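Local coordinates for CLIP-associating protein (Drosophila melanogaster, PDB 4G3A) that tracks microtubule plus ends and promotes the stabilisation of dynamic microtubules during mitotic spindle formation, and is represented here by its N-terminal TOG domain, at residues A[135-140]-A[147-152]; A[75-80]-A[120-125]; A[7-12]-A[45-50]; A[175-180]-A[211-216]. One frame throughout, in Å; residues are numbered along the deposited sequence.

Contact 1: residues A[135-140]-A[147-152]; sequences SCFKHK and EFLQTI
Cys136 and Phe148 bring the two backbones to their closest approach, 6.3 Å between CA atoms, where a type I turn from Cys136 to His139 leaves helix 125-136 and faces a turn of helix 142-159. Phe148 is the hub: with CG anti to its backbone N (chi1 173°), its ring reaches across to the turn and presents its CE2 rim to Phe137. Phe148 CE2 stands over the centre of the Phe137 ring, 3.6 Å from Phe137 CZ, and the planes meet at 84°, a T-shaped stack in which Phe148 supplies the edge and Phe137 the face. Cys136 approaches the Phe148 ring obliquely near its root, CB lying 3.3 Å from Phe148 CG, while Cys136 SG makes a sulfur-aromatic contact 4.6 Å from the ring centroid. This apolar packing joins two helices that follow each other in the all-helical TOG domain, linked by a short loop. Leu149 CD2 and Ile152 CD1 continue the patch, each 4.1 Å from the Phe137 ring, at CE1 and CZ respectively. Phe137 also meets Pro172 and Val173 of helix 170-175, so its ring reaches over to HEAT repeat 3, whereas Cys136 touches Ile96 of helix 88-98.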
loop_
_atom_site.group_PDB
_atom_site.type_symbol
_atom_site.label_atom_id
_atom_site.label_comp_id
_atom_site.label_asym_id
_atom_site.label_seq_id
_atom_site.Cartn_x
_atom_site.Cartn_y
_atom_site.Cartn_z
ATOM N N SER A 135 4.659 -6.756 8.352
ATOM C CA SER A 135 4.773 -7.750 7.292
ATOM C C SER A 135 5.800 -7.381 6.230
ATOM O O SER A 135 6.267 -8.243 5.487
ATOM C CB SER A 135 3.418 -7.954 6.600
ATOM O OG SER A 135 2.427 -8.432 7.492
ATOM N N CYS A 136 6.135 -6.098 6.135
ATOM C CA CYS A 136 6.849 -5.611 4.962
ATOM C C CYS A 136 8.358 -5.473 5.129
ATOM O O CYS A 136 9.107 -5.694 4.177
ATOM C CB CYS A 136 6.242 -4.280 4.472
ATOM S SG CYS A 136 4.593 -4.497 3.679
ATOM N N PHE A 137 8.810 -5.089 6.319
ATOM C CA PHE A 137 10.227 -4.798 6.487
ATOM C C PHE A 137 11.055 -6.052 6.203
ATOM O O PHE A 137 12.137 -5.975 5.634
ATOM C CB PHE A 137 10.539 -4.255 7.891
ATOM C CG PHE A 137 10.424 -2.747 8.007
ATOM C CD1 PHE A 137 11.165 -1.917 7.182
ATOM C CD2 PHE A 137 9.592 -2.168 8.961
ATOM C CE1 PHE A 137 11.072 -0.525 7.285
ATOM C CE2 PHE A 137 9.488 -0.775 9.079
ATOM C CZ PHE A 137 10.233 0.045 8.232
ATOM N N LYS A 138 10.538 -7.211 6.585
ATOM C CA LYS A 138 11.270 -8.461 6.389
ATOM C C LYS A 138 10.601 -9.406 5.386
ATOM O O LYS A 138 10.848 -10.599 5.400
ATOM C CB LYS A 138 11.472 -9.167 7.727
ATOM C CG LYS A 138 12.225 -8.327 8.752
ATOM C CD LYS A 138 12.597 -9.162 9.978
ATOM C CE LYS A 138 13.271 -8.320 11.049
ATOM N NZ LYS A 138 14.571 -7.729 10.602
ATOM N N HIS A 139 9.762 -8.872 4.509
ATOM C CA HIS A 139 9.156 -9.693 3.458
ATOM C C HIS A 139 10.230 -10.366 2.591
ATOM O O HIS A 139 11.310 -9.799 2.349
ATOM C CB HIS A 139 8.226 -8.845 2.590
ATOM C CG HIS A 139 7.211 -9.655 1.826
ATOM N ND1 HIS A 139 7.548 -10.414 0.740
ATOM C CD2 HIS A 139 5.876 -9.804 2.011
ATOM C CE1 HIS A 139 6.454 -11.012 0.267
ATOM N NE2 HIS A 139 5.434 -10.657 1.028
ATOM N N LYS A 140 9.940 -11.581 2.133
ATOM C CA LYS A 140 10.900 -12.364 1.359
ATOM C C LYS A 140 11.175 -11.754 -0.017
ATOM O O LYS A 140 12.245 -11.964 -0.608
ATOM C CB LYS A 140 10.387 -13.798 1.170
ATOM C CG LYS A 140 9.182 -13.893 0.253
ATOM C CD LYS A 140 8.740 -15.357 0.097
ATOM C CE LYS A 140 7.464 -15.464 -0.717
ATOM N NZ LYS A 140 6.314 -14.865 0.010
ATOM N N GLU A 147 8.742 -1.359 -2.163
ATOM C CA GLU A 147 7.459 -0.683 -2.309
ATOM C C GLU A 147 6.994 -0.118 -0.969
ATOM O O GLU A 147 6.494 1.010 -0.901
ATOM C CB GLU A 147 6.401 -1.629 -2.903
ATOM C CG GLU A 147 6.568 -1.912 -4.390
ATOM C CD GLU A 147 6.250 -0.702 -5.253
ATOM O OE1 GLU A 147 5.509 0.194 -4.783
ATOM O OE2 GLU A 147 6.735 -0.653 -6.401
ATOM N N PHE A 148 7.165 -0.898 0.094
ATOM C CA PHE A 148 6.742 -0.447 1.405
ATOM C C PHE A 148 7.461 0.829 1.837
ATOM O O PHE A 148 6.831 1.731 2.395
ATOM C CB PHE A 148 6.873 -1.539 2.472
ATOM C CG PHE A 148 6.605 -1.035 3.864
ATOM C CD1 PHE A 148 5.396 -0.417 4.163
ATOM C CD2 PHE A 148 7.578 -1.136 4.860
ATOM C CE1 PHE A 148 5.151 0.078 5.427
ATOM C CE2 PHE A 148 7.333 -0.646 6.139
ATOM C CZ PHE A 148 6.121 -0.046 6.418
ATOM N N LEU A 149 8.766 0.915 1.570
ATOM C CA LEU A 149 9.499 2.152 1.860
ATOM C C LEU A 149 8.833 3.312 1.128
ATOM O O LEU A 149 8.688 4.396 1.683
ATOM C CB LEU A 149 10.982 2.028 1.492
ATOM C CG LEU A 149 11.776 1.067 2.391
ATOM C CD1 LEU A 149 13.156 0.768 1.824
ATOM C CD2 LEU A 149 11.878 1.585 3.830
ATOM N N GLN A 150 8.393 3.070 -0.103
ATOM C CA GLN A 150 7.735 4.112 -0.881
ATOM C C GLN A 150 6.374 4.471 -0.284
ATOM O O GLN A 150 5.958 5.631 -0.317
ATOM C CB GLN A 150 7.602 3.686 -2.345
ATOM C CG GLN A 150 7.003 4.753 -3.248
ATOM C CD GLN A 150 7.910 5.948 -3.426
ATOM O OE1 GLN A 150 7.489 7.099 -3.244
ATOM N NE2 GLN A 150 9.169 5.688 -3.774
ATOM N N THR A 151 5.681 3.476 0.272
ATOM C CA THR A 151 4.414 3.737 0.942
ATOM C C THR A 151 4.636 4.693 2.108
ATOM O O THR A 151 3.834 5.598 2.346
ATOM C CB THR A 151 3.778 2.440 1.495
ATOM O OG1 THR A 151 3.592 1.496 0.431
ATOM C CG2 THR A 151 2.442 2.746 2.159
ATOM N N ILE A 152 5.713 4.475 2.856
ATOM C CA ILE A 152 6.054 5.368 3.958
ATOM C C ILE A 152 6.299 6.782 3.442
ATOM O O ILE A 152 5.786 7.771 3.990
ATOM C CB ILE A 152 7.331 4.904 4.677
ATOM C CG1 ILE A 152 7.093 3.579 5.404
ATOM C CG2 ILE A 152 7.823 5.987 5.637
ATOM C CD1 ILE A 152 8.361 2.986 6.016
#

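Contact 2: residues A[75-80]-A[120-125]; sequences ELIKRL and HRVLPP
Ile77 of helix 63-80 meets both Val122 and His120 through one methyl branch. With CG1 beside the backbone N (chi1 -71°), the Ile77 CG2 methyl is turned to the loop and lies 3.6 Å from Val122 CG2 and 4.1 Å from His120 CB, the side chains crossing at about a right angle in each pair. Leu113 and Leu117 of helix 104-119 also pack on Ile77, placing this methyl contact on the buried side of the contact. The next residue, Lys78, lays its aliphatic stem over the imidazole: CG sits 3.7 Å from the His120 ring centroid and 26° off its normal, a CH-pi contact offset toward the NE2 rim. Contact 2 thus joins the second helix of HEAT repeat 1 to the loop that ends HEAT repeat 2, where Arg121, at positive phi, is the C-prime residue of a Schellman motif closing helix 104-119. Beyond the ring, the extended Lys78 chain carries NZ away from the loop to Glu75 OE2, three residues earlier, in a salt bridge of 2.9 Å. A water bridges Lys78 and His120, donating to Lys78 O at 2.7 Å and lying 3.0 Å from His120 ND1. With an alanine here instead of His120, the Lys78 stem would probably lose the aromatic face it lies on, and the bridging water its second protein partner.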
loop_
_atom_site.group_PDB
_atom_site.type_symbol
_atom_site.label_atom_id
_atom_site.label_comp_id
_atom_site.label_asym_id
_atom_site.label_seq_id
_atom_site.Cartn_x
_atom_site.Cartn_y
_atom_site.Cartn_z
ATOM N N GLU A 75 -12.824 1.152 -4.679
ATOM C CA GLU A 75 -14.146 1.769 -4.812
ATOM C C GLU A 75 -15.037 1.523 -3.590
ATOM O O GLU A 75 -15.727 2.430 -3.134
ATOM C CB GLU A 75 -14.839 1.322 -6.108
ATOM C CG GLU A 75 -14.111 1.785 -7.358
ATOM C CD GLU A 75 -13.826 3.281 -7.350
ATOM O OE1 GLU A 75 -14.724 4.069 -6.966
ATOM O OE2 GLU A 75 -12.697 3.672 -7.721
ATOM N N LEU A 76 -15.000 0.309 -3.047
ATOM C CA LEU A 76 -15.715 0.009 -1.801
ATOM C C LEU A 76 -15.186 0.843 -0.634
ATOM O O LEU A 76 -15.960 1.342 0.191
ATOM C CB LEU A 76 -15.615 -1.481 -1.454
ATOM C CG LEU A 76 -16.292 -2.454 -2.424
ATOM C CD1 LEU A 76 -15.849 -3.887 -2.158
ATOM C CD2 LEU A 76 -17.808 -2.332 -2.340
ATOM N N ILE A 77 -13.863 0.993 -0.566
ATOM C CA ILE A 77 -13.261 1.817 0.472
ATOM C C ILE A 77 -13.794 3.238 0.363
ATOM O O ILE A 77 -14.186 3.836 1.360
ATOM C CB ILE A 77 -11.726 1.845 0.356
ATOM C CG1 ILE A 77 -11.135 0.499 0.765
ATOM C CG2 ILE A 77 -11.136 2.948 1.220
ATOM C CD1 ILE A 77 -9.764 0.286 0.193
ATOM N N LYS A 78 -13.800 3.781 -0.853
ATOM C CA LYS A 78 -14.299 5.136 -1.068
ATOM C C LYS A 78 -15.758 5.284 -0.648
ATOM O O LYS A 78 -16.130 6.281 -0.035
ATOM C CB LYS A 78 -14.127 5.550 -2.526
ATOM C CG LYS A 78 -12.689 5.710 -2.944
ATOM C CD LYS A 78 -12.605 5.955 -4.425
ATOM C CE LYS A 78 -11.223 5.643 -4.943
ATOM N NZ LYS A 78 -11.187 5.842 -6.415
ATOM N N ARG A 79 -16.581 4.286 -0.963
ATOM C CA ARG A 79 -18.000 4.332 -0.609
ATOM C C ARG A 79 -18.250 4.017 0.858
ATOM O O ARG A 79 -19.161 4.579 1.468
ATOM C CB ARG A 79 -18.805 3.338 -1.445
ATOM C CG ARG A 79 -18.880 3.657 -2.909
ATOM C CD ARG A 79 -19.775 2.662 -3.583
ATOM N NE ARG A 79 -19.996 2.996 -4.982
ATOM C CZ ARG A 79 -21.115 3.532 -5.454
ATOM N NH1 ARG A 79 -22.134 3.798 -4.642
ATOM N NH2 ARG A 79 -21.212 3.801 -6.746
ATOM N N LEU A 80 -17.459 3.103 1.414
ATOM C CA LEU A 80 -17.715 2.584 2.759
ATOM C C LEU A 80 -17.007 3.359 3.861
ATOM O O LEU A 80 -17.466 3.386 5.003
ATOM C CB LEU A 80 -17.319 1.114 2.850
ATOM C CG LEU A 80 -18.436 0.093 2.653
ATOM C CD1 LEU A 80 -19.266 0.447 1.441
ATOM C CD2 LEU A 80 -17.859 -1.305 2.533
ATOM N N HIS A 120 -9.593 7.819 2.925
ATOM C CA HIS A 120 -11.007 7.687 3.269
ATOM C C HIS A 120 -11.241 7.208 4.697
ATOM O O HIS A 120 -12.336 6.777 5.050
ATOM C CB HIS A 120 -11.730 6.831 2.226
ATOM C CG HIS A 120 -11.578 7.375 0.843
ATOM N ND1 HIS A 120 -12.433 8.322 0.323
ATOM C CD2 HIS A 120 -10.629 7.163 -0.095
ATOM C CE1 HIS A 120 -12.030 8.651 -0.891
ATOM N NE2 HIS A 120 -10.935 7.969 -1.168
ATOM N N ARG A 121 -10.196 7.299 5.512
ATOM C CA ARG A 121 -10.321 7.116 6.951
ATOM C C ARG A 121 -10.839 5.743 7.367
ATOM O O ARG A 121 -11.590 5.620 8.337
ATOM C CB ARG A 121 -11.193 8.220 7.565
ATOM C CG ARG A 121 -10.725 9.626 7.260
ATOM C CD ARG A 121 -11.507 10.644 8.072
ATOM N NE ARG A 121 -11.015 12.003 7.863
ATOM C CZ ARG A 121 -10.014 12.547 8.547
ATOM N NH1 ARG A 121 -9.395 11.848 9.489
ATOM N NH2 ARG A 121 -9.632 13.790 8.289
ATOM N N VAL A 122 -10.419 4.708 6.649
ATOM C CA VAL A 122 -10.686 3.352 7.105
ATOM C C VAL A 122 -9.978 3.150 8.435
ATOM O O VAL A 122 -10.550 2.605 9.378
ATOM C CB VAL A 122 -10.202 2.308 6.096
ATOM C CG1 VAL A 122 -10.413 0.915 6.642
ATOM C CG2 VAL A 122 -10.931 2.480 4.788
ATOM N N LEU A 123 -8.725 3.597 8.495
ATOM C CA LEU A 123 -7.942 3.635 9.725
ATOM C C LEU A 123 -6.909 4.759 9.624
ATOM O O LEU A 123 -6.570 5.194 8.522
ATOM C CB LEU A 123 -7.224 2.303 9.992
ATOM C CG LEU A 123 -6.618 1.432 8.881
ATOM C CD1 LEU A 123 -6.100 2.217 7.692
ATOM C CD2 LEU A 123 -5.539 0.526 9.464
ATOM N N PRO A 124 -6.411 5.228 10.773
ATOM C CA PRO A 124 -5.435 6.320 10.784
ATOM C C PRO A 124 -4.147 5.935 10.066
ATOM O O PRO A 124 -3.788 4.753 10.041
ATOM C CB PRO A 124 -5.166 6.534 12.279
ATOM C CG PRO A 124 -6.342 5.941 12.980
ATOM C CD PRO A 124 -6.751 4.778 12.133
ATOM N N PRO A 125 -3.457 6.927 9.481
ATOM C CA PRO A 125 -2.202 6.630 8.775
ATOM C C PRO A 125 -1.194 5.884 9.646
ATOM O O PRO A 125 -0.555 4.945 9.159
ATOM C CB PRO A 125 -1.679 8.015 8.379
ATOM C CG PRO A 125 -2.935 8.856 8.240
ATOM C CD PRO A 125 -3.866 8.338 9.327
HETATM O O HOH W 1 -15.130 8.136 1.731
#

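Contact 3: residues A[7-12]-A[45-50]; sequences SDLDGF and TDMGFL
Asp10 receives the backbone N-H of Thr45 on OD1, 2.9 Å from Thr45 N and with an N-H...O angle of 161°, through the syn lone pair that lies on the side of the other oxygen. Thr45 OG1 adds a weak bond to the same oxygen, Asp10 OD1, at 3.3 Å; it can do so because this hydroxyl is turned beside its own backbone N (chi1 -71°), so one carboxylate oxygen is gripped by both donors of a single residue. A leucine replacing Asp10 would probably leave Thr45 N and its hydroxyl without this acceptor and the loop before helix 47-58 less firmly held to helix 9-18. Each segment also fixes its own helix start. Asp8 is the N-cap of helix 9-18, its OD2 accepting from Gly11 N at 2.9 Å nearly in line with the C-O bond, and Asp46 caps helix 47-58, its OD1 taking Gly48 N at 3.0 Å from 37° above the carboxylate plane. The contact therefore ties two neighbouring helix N-termini at the N-terminal end of the TOG domain's helical array, the second of them opening HEAT repeat 1. Inward of the polar pair, Leu9 and Leu50 turn their side chains toward the opposing segment and cross at about a right angle, although the modelled position of Leu9 CD1 is doubtful. The selenomethionine Met47 lies beside the two leucines in this apolar layer. Phe34 and Leu35 of helix 21-36 pack on Leu9.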
loop_
_atom_site.group_PDB
_atom_site.type_symbol
_atom_site.label_atom_id
_atom_site.label_comp_id
_atom_site.label_asym_id
_atom_site.label_seq_id
_atom_site.Cartn_x
_atom_site.Cartn_y
_atom_site.Cartn_z
ATOM N N SER A 7 -27.046 -5.582 -13.130
ATOM C CA SER A 7 -27.686 -4.282 -12.942
ATOM C C SER A 7 -27.516 -3.770 -11.516
ATOM O O SER A 7 -27.645 -2.566 -11.249
ATOM C CB SER A 7 -29.173 -4.368 -13.300
ATOM O OG SER A 7 -29.800 -5.436 -12.612
ATOM N N ASP A 8 -27.227 -4.682 -10.595
ATOM C CA ASP A 8 -26.943 -4.278 -9.219
ATOM C C ASP A 8 -25.917 -5.186 -8.555
ATOM O O ASP A 8 -25.481 -6.184 -9.136
ATOM C CB ASP A 8 -28.227 -4.233 -8.392
ATOM C CG ASP A 8 -28.928 -5.564 -8.343
ATOM O OD1 ASP A 8 -30.085 -5.609 -7.875
ATOM O OD2 ASP A 8 -28.325 -6.565 -8.780
ATOM N N LEU A 9 -25.536 -4.837 -7.334
ATOM C CA LEU A 9 -24.524 -5.607 -6.618
ATOM C C LEU A 9 -24.871 -7.093 -6.499
ATOM O O LEU A 9 -24.030 -7.956 -6.755
ATOM C CB LEU A 9 -24.282 -5.006 -5.234
ATOM C CG LEU A 9 -23.018 -4.169 -5.059
ATOM C CD1 LEU A 9 -22.061 -4.919 -4.168
ATOM C CD2 LEU A 9 -22.366 -3.853 -6.397
ATOM N N ASP A 10 -26.111 -7.392 -6.123
ATOM C CA ASP A 10 -26.533 -8.779 -5.969
ATOM C C ASP A 10 -26.318 -9.563 -7.258
ATOM O O ASP A 10 -25.898 -10.721 -7.231
ATOM C CB ASP A 10 -27.997 -8.854 -5.524
ATOM C CG ASP A 10 -28.163 -8.600 -4.037
ATOM O OD1 ASP A 10 -27.322 -9.098 -3.257
ATOM O OD2 ASP A 10 -29.131 -7.912 -3.650
ATOM N N GLY A 11 -26.598 -8.919 -8.387
ATOM C CA GLY A 11 -26.351 -9.509 -9.690
ATOM C C GLY A 11 -24.891 -9.879 -9.909
ATOM O O GLY A 11 -24.592 -10.970 -10.396
ATOM N N PHE A 12 -23.976 -8.972 -9.564
ATOM C CA PHE A 12 -22.554 -9.268 -9.681
ATOM C C PHE A 12 -22.182 -10.436 -8.774
ATOM O O PHE A 12 -21.531 -11.386 -9.202
ATOM C CB PHE A 12 -21.699 -8.042 -9.320
ATOM C CG PHE A 12 -21.590 -7.028 -10.426
ATOM C CD1 PHE A 12 -20.735 -7.240 -11.496
ATOM C CD2 PHE A 12 -22.334 -5.858 -10.389
ATOM C CE1 PHE A 12 -20.634 -6.309 -12.517
ATOM C CE2 PHE A 12 -22.237 -4.922 -11.405
ATOM C CZ PHE A 12 -21.387 -5.149 -12.471
ATOM N N THR A 45 -27.598 -7.791 -0.661
ATOM C CA THR A 45 -28.044 -8.665 0.415
ATOM C C THR A 45 -27.089 -8.621 1.592
ATOM O O THR A 45 -27.502 -8.386 2.727
ATOM C CB THR A 45 -28.178 -10.117 -0.062
ATOM O OG1 THR A 45 -29.308 -10.226 -0.934
ATOM C CG2 THR A 45 -28.361 -11.052 1.124
ATOM N N ASP A 46 -25.812 -8.851 1.312
ATOM C CA ASP A 46 -24.779 -8.863 2.340
ATOM C C ASP A 46 -23.450 -8.479 1.698
ATOM O O ASP A 46 -22.964 -9.170 0.803
ATOM C CB ASP A 46 -24.688 -10.250 2.982
ATOM C CG ASP A 46 -23.799 -10.277 4.214
ATOM O OD1 ASP A 46 -22.897 -9.415 4.332
ATOM O OD2 ASP A 46 -24.005 -11.178 5.062
HETATM N N MSE A 47 -22.881 -7.368 2.153
HETATM C CA MSE A 47 -21.637 -6.842 1.591
HETATM C C MSE A 47 -20.501 -7.854 1.703
HETATM O O MSE A 47 -19.653 -7.947 0.818
HETATM C CB MSE A 47 -21.263 -5.531 2.279
HETATM C CG MSE A 47 -19.941 -4.933 1.825
HETATM SE SE MSE A 47 -19.863 -4.583 -0.097
HETATM C CE MSE A 47 -21.147 -3.119 -0.204
ATOM N N GLY A 48 -20.502 -8.621 2.789
ATOM C CA GLY A 48 -19.506 -9.655 2.998
ATOM C C GLY A 48 -19.435 -10.629 1.839
ATOM O O GLY A 48 -18.368 -11.149 1.516
ATOM N N PHE A 49 -20.575 -10.874 1.202
ATOM C CA PHE A 49 -20.620 -11.767 0.049
ATOM C C PHE A 49 -19.786 -11.231 -1.109
ATOM O O PHE A 49 -19.148 -11.995 -1.832
ATOM C CB PHE A 49 -22.059 -11.991 -0.422
ATOM C CG PHE A 49 -22.837 -12.950 0.426
ATOM C CD1 PHE A 49 -22.338 -14.211 0.707
ATOM C CD2 PHE A 49 -24.085 -12.603 0.915
ATOM C CE1 PHE A 49 -23.062 -15.099 1.478
ATOM C CE2 PHE A 49 -24.813 -13.486 1.686
ATOM C CZ PHE A 49 -24.300 -14.736 1.967
ATOM N N LEU A 50 -19.803 -9.915 -1.297
ATOM C CA LEU A 50 -19.006 -9.319 -2.361
ATOM C C LEU A 50 -17.534 -9.400 -1.997
ATOM O O LEU A 50 -16.694 -9.709 -2.844
ATOM C CB LEU A 50 -19.415 -7.872 -2.626
ATOM C CG LEU A 50 -18.555 -7.194 -3.696
ATOM C CD1 LEU A 50 -18.613 -7.978 -4.998
ATOM C CD2 LEU A 50 -18.988 -5.755 -3.913
#

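Contact 4: residues A[175-180]-A[211-216]; sequences ALLGDP and DDVPAS
Leu177 and Val213 form the closer-packed half of this small interface, which buries 145 Å² in all. Leu177 CD1 lies 4.0 Å from Val213 CG2, an ordinary van der Waals separation, and the two side chains pass at a slant. Both residues are buried. Leu177 points its CB toward the 211-216 segment, and its CG, anti to the carbonyl carbon (chi1 -68°), carries the CD1 methyl across; Val213 answers with the branch that stands beside its own backbone N. Ala188 and Ile189 of helix 182-199 pack on Leu177, so the methyl pair borders the interior of HEAT repeat 3. The other half, at Ala175 and Asp212, is much looser. Both residues are exposed, and Asp212 is poorly ordered, so its carboxylate position carries less weight. Asp212 OD2 is modelled 4.1 Å from Ala175 N, too far for a hydrogen bond, and Asp212 OD1 4.2 Å from Ala175 CA. A firmer polar tie comes from just beyond the segment, where Lys217 NZ donates to Leu177 O. Together these contacts set the loop following helix 170-175 against the residues just before helix 215-229, whose N-cap is Pro214: an intra-repeat loop of HEAT repeat 3, flanked by the segment leading into the last helix of the TOG domain.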
loop_
_atom_site.group_PDB
_atom_site.type_symbol
_atom_site.label_atom_id
_atom_site.label_comp_id
_atom_site.label_asym_id
_atom_site.label_seq_id
_atom_site.Cartn_x
_atom_site.Cartn_y
_atom_site.Cartn_z
ATOM N N ALA A 175 18.212 -0.596 8.939
ATOM C CA ALA A 175 18.522 -2.003 8.702
ATOM C C ALA A 175 18.476 -2.343 7.218
ATOM O O ALA A 175 19.251 -3.170 6.745
ATOM C CB ALA A 175 17.570 -2.910 9.485
ATOM N N LEU A 176 17.556 -1.719 6.485
ATOM C CA LEU A 176 17.456 -1.961 5.047
ATOM C C LEU A 176 18.595 -1.366 4.210
ATOM O O LEU A 176 18.733 -1.701 3.029
ATOM C CB LEU A 176 16.090 -1.523 4.507
ATOM C CG LEU A 176 14.920 -2.391 5.002
ATOM C CD1 LEU A 176 13.648 -2.038 4.259
ATOM C CD2 LEU A 176 15.233 -3.869 4.839
ATOM N N LEU A 177 19.405 -0.483 4.808
ATOM C CA LEU A 177 20.627 -0.022 4.147
ATOM C C LEU A 177 21.560 -1.191 3.833
ATOM O O LEU A 177 22.301 -1.147 2.857
ATOM C CB LEU A 177 21.376 1.019 5.002
ATOM C CG LEU A 177 20.679 2.374 5.167
ATOM C CD1 LEU A 177 21.396 3.251 6.196
ATOM C CD2 LEU A 177 20.592 3.095 3.830
ATOM N N GLY A 178 21.519 -2.232 4.662
ATOM C CA GLY A 178 22.305 -3.432 4.421
ATOM C C GLY A 178 21.514 -4.580 3.801
ATOM O O GLY A 178 21.878 -5.749 3.952
ATOM N N ASP A 179 20.425 -4.255 3.108
ATOM C CA ASP A 179 19.617 -5.267 2.424
ATOM C C ASP A 179 20.483 -6.012 1.404
ATOM O O ASP A 179 21.387 -5.429 0.816
ATOM C CB ASP A 179 18.434 -4.594 1.717
ATOM C CG ASP A 179 17.336 -5.572 1.349
ATOM O OD1 ASP A 179 17.322 -6.059 0.199
ATOM O OD2 ASP A 179 16.471 -5.836 2.203
ATOM N N PRO A 180 20.222 -7.310 1.192
ATOM C CA PRO A 180 21.068 -7.993 0.199
ATOM C C PRO A 180 20.805 -7.526 -1.230
ATOM O O PRO A 180 21.557 -7.883 -2.126
ATOM C CB PRO A 180 20.672 -9.466 0.353
ATOM C CG PRO A 180 19.307 -9.436 0.966
ATOM C CD PRO A 180 19.302 -8.235 1.875
ATOM N N ASP A 211 24.453 2.603 15.605
ATOM C CA ASP A 211 25.689 1.846 15.403
ATOM C C ASP A 211 25.553 0.849 14.249
ATOM O O ASP A 211 26.543 0.321 13.746
ATOM C CB ASP A 211 26.137 1.153 16.694
ATOM C CG ASP A 211 25.064 0.264 17.291
ATOM O OD1 ASP A 211 23.939 0.222 16.750
ATOM O OD2 ASP A 211 25.355 -0.391 18.311
ATOM N N ASP A 212 24.314 0.605 13.842
ATOM C CA ASP A 212 24.031 -0.078 12.592
ATOM C C ASP A 212 24.730 0.620 11.420
ATOM O O ASP A 212 25.649 0.059 10.813
ATOM C CB ASP A 212 22.515 -0.076 12.350
ATOM C CG ASP A 212 22.089 -0.984 11.200
ATOM O OD1 ASP A 212 21.627 -2.117 11.471
ATOM O OD2 ASP A 212 22.194 -0.556 10.029
ATOM N N VAL A 213 24.311 1.859 11.144
ATOM C CA VAL A 213 24.771 2.657 9.999
ATOM C C VAL A 213 26.286 2.881 9.955
ATOM O O VAL A 213 26.847 3.594 10.795
ATOM C CB VAL A 213 24.096 4.041 9.994
ATOM C CG1 VAL A 213 24.577 4.869 8.819
ATOM C CG2 VAL A 213 22.579 3.898 9.976
ATOM N N PRO A 214 26.956 2.293 8.952
ATOM C CA PRO A 214 28.405 2.477 8.815
ATOM C C PRO A 214 28.730 3.958 8.649
ATOM O O PRO A 214 27.919 4.689 8.077
ATOM C CB PRO A 214 28.734 1.718 7.524
ATOM C CG PRO A 214 27.619 0.724 7.368
ATOM C CD PRO A 214 26.400 1.423 7.902
ATOM N N ALA A 215 29.889 4.389 9.144
ATOM C CA ALA A 215 30.281 5.792 9.055
ATOM C C ALA A 215 30.204 6.275 7.612
ATOM O O ALA A 215 29.819 7.407 7.343
ATOM C CB ALA A 215 31.694 5.991 9.608
ATOM N N SER A 216 30.580 5.407 6.683
ATOM C CA SER A 216 30.594 5.770 5.274
ATOM C C SER A 216 29.191 6.149 4.768
ATOM O O SER A 216 29.036 7.034 3.916
ATOM C CB SER A 216 31.173 4.619 4.453
ATOM O OG SER A 216 30.439 3.430 4.694
#

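The four contacts follow one another along an elongated, all-helical TOG domain, in the chain order 3, 2, 1, 4. Contacts 3 and 4 are farthest apart, their centres about 50 Å from each other on opposite sides of the chain's centre, while contact 1 lies nearest that centre, about 9 Å away. Contacts 3 and 2 share a hydrophobic junction between helices 47-58 and 63-80, where Leu76 CD2 is 3.8 Å from Met47 SE. Contacts 1 and 4 join similarly, with Leu149 CD1 3.7 Å from Leu176 CD1. Between these two coupled pairs, contacts 2 and 1 do not touch; their nearest atoms are about 8 Å apart.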